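Local coordinates for nitrite oxidoreductase subunit A (Kuenenia stuttgartiensis, PDB 7B04), which binds a molybdenum atom, two MD1 groups and an iron/sulfur cluster as a NarG-like member of the molybdopterin oxidoreductase family, at residues B[999-1004]-B[1049-1054]; B[1022-1027]-B[1053-1058]. One frame throughout, in Å; residues are numbered along the deposited sequence.

How the contacts relate
The chain leaves helix 994-999 and enters strand 1001-1007, the first side of contact 1. It then runs through strand 1015-1018 into the loop 1022-1027, the first side of contact 2, and on into helix 1027-1033. The stretch 1049-1058 then comes back past both places. Contact 1 closes the longer loop, with 44 residues between its segments. Contact 2 closes a loop of 25 that starts inside the first and ends on the same stretch, sharing Y1053 and G1054. The loops are staggered, neither nesting fully in the other. Bonds also join the two contacts, S999 O with S1058 OG and S1050 N with W1023 O. Together they tie a six-stranded mixed sheet to the pocket of one MD1.

Contact 1 of 2, residues B[999-1004]-B[1049-1054]; sequences SRLMLR and SSFRYG
M1002 brings its terminal methyl CE to the edge of the Y1053 ring, and the two side chains lie side by side, pointing the same way. CE lies in the ring plane, 3.4 Å from Y1053 CE1. The M1002 chain is extended as far as SD and then bends (chi3 69°), which turns CE onto the tyrosine. The same methyl lies over one face of the R1052 guanidinium, offset toward the rim, with CE 3.7 Å from R1052 NH1. That guanidinium is anchored elsewhere, by a salt bridge to E1109 and a bond from NE to H1033. Y1053 OH is likewise taken by E1034. Between the backbones, M1002 N donates to Y1053 O in a long bond of 3.3 Å, from 50° above the carbonyl plane. The strand 1001-1007 belongs to a mixed sheet of six strands whose first and last also pair, consistent with the double-psi barrel of the C-terminal domain in this molybdopterin family. Backbone hydrogen bonds join L1001 and L1003 to strand 974-978 and R1004 to strand 956-959, while the irregular loop 1049-1054 lies against the strand's first residues. G1054 has a positive phi (71°) and no side chain, and its backbone closes directly on the strand: CA lies 3.7 Å from L1001 CA and 3.6 Å from S999 O. L1001 CD1 touches both Y1053 O and, obliquely, the F1051 ring, 3.5 Å from F1051 CD2.

Contact 2 of 2, residues B[1022-1027]-B[1053-1058]; sequences AWISSD and YGSQQS. With MD1 (phosphoric acid 4-(2-amino-4-oxo-3,4,5,6,-tetrahydro-pteridin-6-yl)-2-hydroxy-3,4-dimercapto-but-3-en-yl ester guanylate ester), chain C.
S1025 turns its hydroxyl onto the backbone of G1054. OG donates to G1054 O at 2.8 Å, and the donor is tilted 17° from the carbonyl plane. OG stands beside the nitrogen of its own residue (chi1 -60°), which aims it at the opposite loop. S1049 OG is a second partner of this hydroxyl. Next to it, I1024 and S1055 pack side chain on side chain. The branch methyl I1024 CG2 lies 3.6 Å from S1055 CB and also touches S1055 OG. The other branch of I1024 leads away, and the residue also packs on V663 and Y664 of helix 663-670. The two loops run roughly antiparallel, 143° apart. Beyond S1055 the second one makes a type I beta turn, closed by S1058 N to S1055 O at 3.0 Å. S1055 N in turn donates to S1058 OG at 3.3 Å. A weak bond from Q1057 N to S1055 OG adds an ST turn. The contact is looser toward A1022, where the end of Q1056 comes near the A1022 backbone nitrogen without close contact. This side is still buried, not open to solvent. The turn presents Q1057 to the pterin of MD1, as part of its pocket. Q1057 NE2 donates to MD1 N18 at 2.9 Å. MD1 N16 faces Q1057 OE1 at 2.5 Å, a bond modelled too short for its length to be trusted. H1020, T915 and N659 also bond to MD1.

Contact 1 of 2, residues B[999-1004]-B[1049-1054]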
ATOM      1  N   SER B 999      -8.409 -25.688  -3.362  1.00 31.97           N
ATOM      2  CA  SER B 999      -7.810 -25.423  -2.051  1.00 27.92           C
ATOM      3  C   SER B 999      -6.279 -25.380  -2.099  1.00 32.50           C
ATOM      4  O   SER B 999      -5.658 -24.627  -1.338  1.00 31.43           O
ATOM      5  CB  SER B 999      -8.305 -26.444  -1.033  1.00 32.88           C
ATOM      6  OG  SER B 999      -9.713 -26.626  -1.157  1.00 36.16           O
ATOM      7  N   ARG B1000      -5.632 -26.213  -2.923  1.00 35.25           N
ATOM      8  CA  ARG B1000      -4.162 -26.242  -2.903  1.00 38.56           C
ATOM      9  C   ARG B1000      -3.585 -24.974  -3.535  1.00 40.59           C
ATOM     10  O   ARG B1000      -3.960 -24.607  -4.657  1.00 46.92           O
ATOM     11  CB  ARG B1000      -3.647 -27.467  -3.636  1.00 34.88           C
ATOM     12  CG  ARG B1000      -2.289 -27.897  -3.139  1.00 40.67           C
ATOM     13  CD  ARG B1000      -1.571 -28.813  -4.112  1.00 38.85           C
ATOM     14  NE  ARG B1000      -0.174 -29.008  -3.733  1.00 38.19           N
ATOM     15  CZ  ARG B1000       0.702 -29.729  -4.428  1.00 33.48           C
ATOM     16  NH1 ARG B1000       0.338 -30.341  -5.552  1.00 27.21           N
ATOM     17  NH2 ARG B1000       1.951 -29.844  -3.995  1.00 32.34           N
ATOM     18  N   LEU B1001      -2.665 -24.305  -2.822  1.00 29.36           N
ATOM     19  CA  LEU B1001      -2.158 -23.001  -3.250  1.00 34.05           C
ATOM     20  C   LEU B1001      -0.957 -23.179  -4.181  1.00 36.20           C
ATOM     21  O   LEU B1001      -0.008 -23.911  -3.869  1.00 35.53           O
ATOM     22  CB  LEU B1001      -1.832 -22.082  -2.057  1.00 40.66           C
ATOM     23  CG  LEU B1001      -1.008 -20.804  -2.318  1.00 39.18           C
ATOM     24  CD1 LEU B1001      -1.784 -19.891  -3.267  1.00 34.02           C
ATOM     25  CD2 LEU B1001      -0.685 -20.007  -1.011  1.00 33.70           C
ATOM     26  N   MET B1002      -0.994 -22.458  -5.298  1.00 37.81           N
ATOM     27  CA  MET B1002       0.039 -22.431  -6.329  1.00 39.99           C
ATOM     28  C   MET B1002       0.231 -20.975  -6.718  1.00 36.18           C
ATOM     29  O   MET B1002      -0.632 -20.389  -7.382  1.00 43.97           O
ATOM     30  CB  MET B1002      -0.348 -23.246  -7.557  1.00 42.52           C
ATOM     31  CG  MET B1002       0.804 -23.407  -8.523  1.00 34.42           C
ATOM     32  SD  MET B1002       0.483 -24.529  -9.898  1.00 61.44           S
ATOM     33  CE  MET B1002      -0.714 -23.553 -10.790  1.00 29.16           C
ATOM     34  N   LEU B1003       1.298 -20.369  -6.212  1.00 31.95           N
ATOM     35  CA  LEU B1003       1.651 -18.998  -6.533  1.00 35.53           C
ATOM     36  C   LEU B1003       3.088 -18.933  -7.037  1.00 39.70           C
ATOM     37  O   LEU B1003       3.856 -19.897  -6.947  1.00 37.94           O
ATOM     38  CB  LEU B1003       1.423 -18.097  -5.320  1.00 28.46           C
ATOM     39  CG  LEU B1003       2.500 -18.042  -4.241  1.00 38.56           C
ATOM     40  CD1 LEU B1003       2.073 -17.015  -3.212  1.00 37.07           C
ATOM     41  CD2 LEU B1003       2.749 -19.398  -3.588  1.00 45.27           C
ATOM     42  N   ARG B1004       3.444 -17.760  -7.555  1.00 44.73           N
ATOM     43  CA  ARG B1004       4.787 -17.503  -8.053  1.00 39.90           C
ATOM     44  C   ARG B1004       5.767 -17.254  -6.915  1.00 34.95           C
ATOM     45  O   ARG B1004       5.413 -16.701  -5.870  1.00 38.44           O
ATOM     46  CB  ARG B1004       4.794 -16.291  -8.983  1.00 35.74           C
ATOM     47  CG  ARG B1004       4.324 -16.570 -10.398  1.00 38.59           C
ATOM     48  CD  ARG B1004       4.580 -15.353 -11.264  1.00 37.20           C
ATOM     49  NE  ARG B1004       4.076 -15.472 -12.630  1.00 39.67           N
ATOM     50  CZ  ARG B1004       4.778 -15.941 -13.657  1.00 41.42           C
ATOM     51  NH1 ARG B1004       6.023 -16.362 -13.480  1.00 41.85           N
ATOM     52  NH2 ARG B1004       4.231 -15.994 -14.865  1.00 40.97           N
ATOM     53  N   SER B1049     -10.223 -13.611  -8.398  1.00 28.84           N
ATOM     54  CA  SER B1049      -9.248 -14.167  -7.466  1.00 27.84           C
ATOM     55  C   SER B1049      -7.861 -13.636  -7.796  1.00 28.86           C
ATOM     56  O   SER B1049      -7.529 -13.385  -8.963  1.00 30.60           O
ATOM     57  CB  SER B1049      -9.230 -15.699  -7.512  1.00 25.09           C
ATOM     58  OG  SER B1049      -7.966 -16.181  -7.111  1.00 23.24           O
ATOM     59  N   SER B1050      -7.064 -13.449  -6.757  1.00 26.93           N
ATOM     60  CA  SER B1050      -5.685 -13.008  -6.896  1.00 28.98           C
ATOM     61  C   SER B1050      -4.710 -14.166  -7.085  1.00 29.64           C
ATOM     62  O   SER B1050      -3.508 -13.926  -7.231  1.00 26.65           O
ATOM     63  CB  SER B1050      -5.281 -12.175  -5.680  1.00 31.99           C
ATOM     64  OG  SER B1050      -6.309 -11.261  -5.311  1.00 29.98           O
ATOM     65  N   PHE B1051      -5.177 -15.407  -6.991  1.00 27.58           N
ATOM     66  CA  PHE B1051      -4.349 -16.590  -7.178  1.00 29.07           C
ATOM     67  C   PHE B1051      -4.930 -17.414  -8.316  1.00 32.16           C
ATOM     68  O   PHE B1051      -6.124 -17.316  -8.630  1.00 25.43           O
ATOM     69  CB  PHE B1051      -4.291 -17.480  -5.916  1.00 28.19           C
ATOM     70  CG  PHE B1051      -4.076 -16.721  -4.650  1.00 29.37           C
ATOM     71  CD1 PHE B1051      -5.139 -16.115  -4.014  1.00 31.32           C
ATOM     72  CD2 PHE B1051      -2.820 -16.642  -4.073  1.00 26.78           C
ATOM     73  CE1 PHE B1051      -4.960 -15.419  -2.842  1.00 28.09           C
ATOM     74  CE2 PHE B1051      -2.636 -15.947  -2.889  1.00 31.08           C
ATOM     75  CZ  PHE B1051      -3.709 -15.335  -2.278  1.00 31.59           C
ATOM     76  N   ARG B1052      -4.087 -18.256  -8.919  1.00 35.57           N
ATOM     77  CA  ARG B1052      -4.605 -19.248  -9.857  1.00 34.83           C
ATOM     78  C   ARG B1052      -5.408 -20.307  -9.111  1.00 31.08           C
ATOM     79  O   ARG B1052      -6.582 -20.553  -9.415  1.00 26.66           O
ATOM     80  CB  ARG B1052      -3.461 -19.884 -10.653  1.00 34.48           C
ATOM     81  CG  ARG B1052      -2.669 -18.899 -11.493  1.00 33.38           C
ATOM     82  CD  ARG B1052      -1.519 -19.590 -12.206  1.00 35.26           C
ATOM     83  NE  ARG B1052      -1.984 -20.502 -13.247  1.00 36.22           N
ATOM     84  CZ  ARG B1052      -1.192 -21.324 -13.927  1.00 36.63           C
ATOM     85  NH1 ARG B1052       0.111 -21.355 -13.676  1.00 31.14           N
ATOM     86  NH2 ARG B1052      -1.701 -22.117 -14.860  1.00 41.93           N
ATOM     87  N   TYR B1053      -4.788 -20.927  -8.113  1.00 29.30           N
ATOM     88  CA  TYR B1053      -5.457 -21.855  -7.218  1.00 33.46           C
ATOM     89  C   TYR B1053      -5.047 -21.547  -5.784  1.00 37.66           C
ATOM     90  O   TYR B1053      -3.955 -21.031  -5.528  1.00 38.89           O
ATOM     91  CB  TYR B1053      -5.122 -23.322  -7.529  1.00 35.62           C
ATOM     92  CG  TYR B1053      -5.158 -23.701  -8.991  1.00 35.71           C
ATOM     93  CD1 TYR B1053      -4.029 -23.573  -9.783  1.00 29.02           C
ATOM     94  CD2 TYR B1053      -6.314 -24.207  -9.573  1.00 31.64           C
ATOM     95  CE1 TYR B1053      -4.050 -23.922 -11.117  1.00 30.09           C
ATOM     96  CE2 TYR B1053      -6.342 -24.562 -10.910  1.00 26.88           C
ATOM     97  CZ  TYR B1053      -5.205 -24.416 -11.676  1.00 31.32           C
ATOM     98  OH  TYR B1053      -5.209 -24.761 -13.007  1.00 36.65           O
ATOM     99  N   GLY B1054      -5.934 -21.868  -4.853  1.00 31.86           N
ATOM    100  CA  GLY B1054      -5.625 -21.749  -3.441  1.00 30.32           C
ATOM    101  C   GLY B1054      -5.528 -20.306  -2.980  1.00 33.49           C
ATOM    102  O   GLY B1054      -5.771 -19.351  -3.717  1.00 31.06           O
TER

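Contact 2 of 2, residues B[1022-1027]-B[1053-1058]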
ATOM      1  N   ALA B1022      -5.078 -11.426  -0.313  1.00 30.73           N
ATOM      2  CA  ALA B1022      -5.593 -11.337  -1.661  1.00 36.48           C
ATOM      3  C   ALA B1022      -6.975 -11.998  -1.740  1.00 29.65           C
ATOM      4  O   ALA B1022      -7.395 -12.712  -0.826  1.00 31.24           O
ATOM      5  CB  ALA B1022      -4.585 -11.991  -2.584  1.00 44.46           C
ATOM      6  N   TRP B1023      -7.710 -11.739  -2.826  1.00 31.93           N
ATOM      7  CA  TRP B1023      -9.021 -12.366  -2.976  1.00 31.46           C
ATOM      8  C   TRP B1023      -8.827 -13.846  -3.292  1.00 32.31           C
ATOM      9  O   TRP B1023      -8.192 -14.202  -4.290  1.00 36.85           O
ATOM     10  CB  TRP B1023      -9.845 -11.670  -4.066  1.00 33.99           C
ATOM     11  CG  TRP B1023     -10.368 -10.320  -3.644  1.00 32.10           C
ATOM     12  CD1 TRP B1023      -9.894  -9.554  -2.622  1.00 27.66           C
ATOM     13  CD2 TRP B1023     -11.463  -9.584  -4.218  1.00 20.66           C
ATOM     14  NE1 TRP B1023     -10.613  -8.392  -2.524  1.00 22.02           N
ATOM     15  CE2 TRP B1023     -11.582  -8.384  -3.491  1.00 17.86           C
ATOM     16  CE3 TRP B1023     -12.345  -9.819  -5.276  1.00 21.41           C
ATOM     17  CZ2 TRP B1023     -12.548  -7.425  -3.783  1.00 20.05           C
ATOM     18  CZ3 TRP B1023     -13.305  -8.864  -5.566  1.00 24.10           C
ATOM     19  CH2 TRP B1023     -13.399  -7.683  -4.820  1.00 19.48           C
ATOM     20  N   ILE B1024      -9.407 -14.707  -2.447  1.00 32.13           N
ATOM     21  CA  ILE B1024      -9.078 -16.133  -2.470  1.00 30.39           C
ATOM     22  C   ILE B1024      -9.644 -16.803  -3.716  1.00 27.87           C
ATOM     23  O   ILE B1024     -10.608 -16.341  -4.336  1.00 32.29           O
ATOM     24  CB  ILE B1024      -9.583 -16.829  -1.194  1.00 34.00           C
ATOM     25  CG1 ILE B1024     -11.110 -16.912  -1.190  1.00 27.20           C
ATOM     26  CG2 ILE B1024      -9.091 -16.099   0.046  1.00 32.41           C
ATOM     27  CD1 ILE B1024     -11.670 -17.806  -0.102  1.00 23.81           C
ATOM     28  N   SER B1025      -9.024 -17.923  -4.083  1.00 31.14           N
ATOM     29  CA  SER B1025      -9.529 -18.737  -5.176  1.00 35.35           C
ATOM     30  C   SER B1025     -10.824 -19.421  -4.762  1.00 34.15           C
ATOM     31  O   SER B1025     -10.884 -20.089  -3.725  1.00 37.16           O
ATOM     32  CB  SER B1025      -8.488 -19.778  -5.587  1.00 28.34           C
ATOM     33  OG  SER B1025      -7.286 -19.162  -6.015  1.00 32.89           O
ATOM     34  N   SER B1026     -11.859 -19.248  -5.571  1.00 29.68           N
ATOM     35  CA  SER B1026     -13.145 -19.891  -5.364  1.00 29.70           C
ATOM     36  C   SER B1026     -13.355 -20.943  -6.444  1.00 36.35           C
ATOM     37  O   SER B1026     -12.512 -21.141  -7.323  1.00 36.05           O
ATOM     38  CB  SER B1026     -14.273 -18.857  -5.367  1.00 31.27           C
ATOM     39  OG  SER B1026     -14.455 -18.304  -6.658  1.00 31.06           O
ATOM     40  N   ASP B1027     -14.492 -21.635  -6.362  1.00 42.02           N
ATOM     41  CA  ASP B1027     -14.824 -22.624  -7.383  1.00 37.49           C
ATOM     42  C   ASP B1027     -14.889 -21.983  -8.763  1.00 35.60           C
ATOM     43  O   ASP B1027     -14.187 -22.406  -9.689  1.00 43.33           O
ATOM     44  CB  ASP B1027     -16.152 -23.302  -7.044  1.00 39.95           C
ATOM     45  CG  ASP B1027     -16.047 -24.232  -5.851  1.00 48.93           C
ATOM     46  OD1 ASP B1027     -14.965 -24.821  -5.648  1.00 53.58           O
ATOM     47  OD2 ASP B1027     -17.048 -24.373  -5.118  1.00 46.76           O
ATOM     48  N   TYR B1053      -4.788 -20.927  -8.113  1.00 29.30           N
ATOM     49  CA  TYR B1053      -5.457 -21.855  -7.218  1.00 33.46           C
ATOM     50  C   TYR B1053      -5.047 -21.547  -5.784  1.00 37.66           C
ATOM     51  O   TYR B1053      -3.955 -21.031  -5.528  1.00 38.89           O
ATOM     52  CB  TYR B1053      -5.122 -23.322  -7.529  1.00 35.62           C
ATOM     53  CG  TYR B1053      -5.158 -23.701  -8.991  1.00 35.71           C
ATOM     54  CD1 TYR B1053      -4.029 -23.573  -9.783  1.00 29.02           C
ATOM     55  CD2 TYR B1053      -6.314 -24.207  -9.573  1.00 31.64           C
ATOM     56  CE1 TYR B1053      -4.050 -23.922 -11.117  1.00 30.09           C
ATOM     57  CE2 TYR B1053      -6.342 -24.562 -10.910  1.00 26.88           C
ATOM     58  CZ  TYR B1053      -5.205 -24.416 -11.676  1.00 31.32           C
ATOM     59  OH  TYR B1053      -5.209 -24.761 -13.007  1.00 36.65           O
ATOM     60  N   GLY B1054      -5.934 -21.868  -4.853  1.00 31.86           N
ATOM     61  CA  GLY B1054      -5.625 -21.749  -3.441  1.00 30.32           C
ATOM     62  C   GLY B1054      -5.528 -20.306  -2.980  1.00 33.49           C
ATOM     63  O   GLY B1054      -5.771 -19.351  -3.717  1.00 31.06           O
ATOM     64  N   SER B1055      -5.159 -20.162  -1.712  1.00 36.55           N
ATOM     65  CA  SER B1055      -4.996 -18.855  -1.097  1.00 34.74           C
ATOM     66  C   SER B1055      -3.873 -18.927  -0.075  1.00 29.50           C
ATOM     67  O   SER B1055      -3.389 -20.005   0.274  1.00 37.30           O
ATOM     68  CB  SER B1055      -6.294 -18.377  -0.441  1.00 30.53           C
ATOM     69  OG  SER B1055      -6.081 -17.174   0.275  1.00 38.77           O
ATOM     70  N   GLN B1056      -3.484 -17.754   0.425  1.00 25.51           N
ATOM     71  CA  GLN B1056      -2.538 -17.689   1.531  1.00 29.05           C
ATOM     72  C   GLN B1056      -3.110 -18.305   2.799  1.00 33.55           C
ATOM     73  O   GLN B1056      -2.359 -18.526   3.756  1.00 34.93           O
ATOM     74  CB  GLN B1056      -2.129 -16.237   1.790  1.00 24.87           C
ATOM     75  CG  GLN B1056      -3.058 -15.491   2.731  1.00 22.71           C
ATOM     76  CD  GLN B1056      -4.303 -14.976   2.038  1.00 25.45           C
ATOM     77  OE1 GLN B1056      -4.582 -15.325   0.891  1.00 30.34           O
ATOM     78  NE2 GLN B1056      -5.068 -14.149   2.737  1.00 27.39           N
ATOM     79  N   GLN B1057      -4.413 -18.585   2.827  1.00 32.23           N
ATOM     80  CA  GLN B1057      -5.052 -19.245   3.953  1.00 33.85           C
ATOM     81  C   GLN B1057      -5.157 -20.755   3.763  1.00 34.53           C
ATOM     82  O   GLN B1057      -5.886 -21.413   4.511  1.00 35.66           O
ATOM     83  CB  GLN B1057      -6.457 -18.671   4.167  1.00 31.30           C
ATOM     84  CG  GLN B1057      -6.584 -17.199   4.586  1.00 27.44           C
ATOM     85  CD  GLN B1057      -5.888 -16.830   5.888  1.00 30.57           C
ATOM     86  OE1 GLN B1057      -4.776 -17.267   6.177  1.00 31.96           O
ATOM     87  NE2 GLN B1057      -6.565 -16.024   6.694  1.00 30.56           N
ATOM     88  N   SER B1058      -4.454 -21.317   2.778  1.00 37.51           N
ATOM     89  CA  SER B1058      -4.383 -22.766   2.630  1.00 41.43           C
ATOM     90  C   SER B1058      -3.365 -23.412   3.560  1.00 30.14           C
ATOM     91  O   SER B1058      -3.413 -24.632   3.754  1.00 30.67           O
ATOM     92  CB  SER B1058      -4.053 -23.134   1.180  1.00 36.45           C
ATOM     93  OG  SER B1058      -5.082 -22.721   0.299  1.00 27.99           O
TER
HETATM   94  PB  MD1 C5801     -11.189  -7.603   7.760  1.00 31.83           P
HETATM   95  O3B MD1 C5801     -10.464  -6.848   6.492  1.00 39.43           O
HETATM   96  O1B MD1 C5801     -12.008  -8.748   7.216  1.00 37.62           O
HETATM   97  O2B MD1 C5801     -12.103  -6.626   8.459  1.00 32.62           O
HETATM   98  O3A MD1 C5801     -10.102  -8.183   8.863  1.00 35.76           O
HETATM   99  C10 MD1 C5801      -8.798  -7.685   8.950  1.00 36.96           C
HETATM  100  C11 MD1 C5801      -7.824  -8.857   9.270  1.00 28.71           C
HETATM  101  O11 MD1 C5801      -7.166  -9.379   7.901  1.00 37.73           O
HETATM  102  C12 MD1 C5801      -6.913  -8.493  10.174  1.00 29.53           C
HETATM  103  S12 MD1 C5801      -6.863  -6.761  10.720  1.00 35.08           S
HETATM  104  C13 MD1 C5801      -5.862  -9.428  10.843  1.00 34.02           C
HETATM  105  S13 MD1 C5801      -4.777  -8.577  12.027  1.00 41.75           S
HETATM  106  C14 MD1 C5801      -5.619 -10.849  10.645  1.00 34.34           C
HETATM  107  N15 MD1 C5801      -4.228 -10.926   9.855  1.00 36.38           N
HETATM  108  C16 MD1 C5801      -3.931 -12.159   9.237  1.00 37.04           C
HETATM  109  C15 MD1 C5801      -2.553 -12.391   8.727  1.00 35.49           C
HETATM  110  O14 MD1 C5801      -1.730 -11.549   8.858  1.00 40.56           O
HETATM  111  N17 MD1 C5801      -2.211 -13.675   8.060  1.00 32.40           N
HETATM  112  C17 MD1 C5801      -3.288 -14.767   7.884  1.00 32.67           C
HETATM  113  N16 MD1 C5801      -2.951 -16.021   7.237  1.00 39.15           N
HETATM  114  N18 MD1 C5801      -4.688 -14.546   8.399  1.00 30.24           N
HETATM  115  C20 MD1 C5801      -5.042 -13.312   9.052  1.00 35.47           C
HETATM  116  N8  MD1 C5801      -6.360 -13.155   9.505  1.00 34.49           N
HETATM  117  C7  MD1 C5801      -6.727 -11.732  10.134  1.00 32.64           C
HETATM  118  PA  MD1 C5801     -11.299  -6.022   5.332  1.00 29.31           P
HETATM  119  O1A MD1 C5801     -10.435  -4.939   4.733  1.00 40.43           O
HETATM  120  O2A MD1 C5801     -11.684  -7.005   4.266  1.00 24.53           O
HETATM  121  O5' MD1 C5801     -12.711  -5.369   5.869  1.00 41.24           O
HETATM  122  C5' MD1 C5801     -13.339  -4.469   4.999  1.00 40.91           C
HETATM  123  C4' MD1 C5801     -14.476  -5.182   4.188  1.00 31.61           C
HETATM  124  O4' MD1 C5801     -15.787  -4.351   4.289  1.00 37.01           O
HETATM  125  C1' MD1 C5801     -15.906  -3.602   2.927  1.00 37.38           C
HETATM  126  N9  MD1 C5801     -16.185  -2.154   3.133  1.00 30.30           N
HETATM  127  C4  MD1 C5801     -17.349  -1.797   3.652  1.00 24.11           C
HETATM  128  N3  MD1 C5801     -18.508  -2.607   4.105  1.00 34.82           N
HETATM  129  C2  MD1 C5801     -19.683  -1.938   4.648  1.00 33.21           C
HETATM  130  N2  MD1 C5801     -20.807  -2.732   5.088  1.00 36.02           N
HETATM  131  N1  MD1 C5801     -19.734  -0.502   4.753  1.00 26.23           N
HETATM  132  C6  MD1 C5801     -18.614   0.269   4.315  1.00 34.93           C
HETATM  133  O6  MD1 C5801     -18.650   1.450   4.398  1.00 35.33           O
HETATM  134  C5  MD1 C5801     -17.378  -0.439   3.743  1.00 28.57           C
HETATM  135  N7  MD1 C5801     -16.224   0.019   3.272  1.00 33.95           N
HETATM  136  C8  MD1 C5801     -15.473  -1.038   2.889  1.00 39.82           C
HETATM  137  C2' MD1 C5801     -14.793  -3.777   2.334  1.00 38.23           C
HETATM  138  O2' MD1 C5801     -15.002  -3.886   0.895  1.00 30.80           O
HETATM  139  C3' MD1 C5801     -14.196  -5.199   2.940  1.00 38.58           C
HETATM  140  O3' MD1 C5801     -14.859  -6.316   2.278  1.00 28.79           O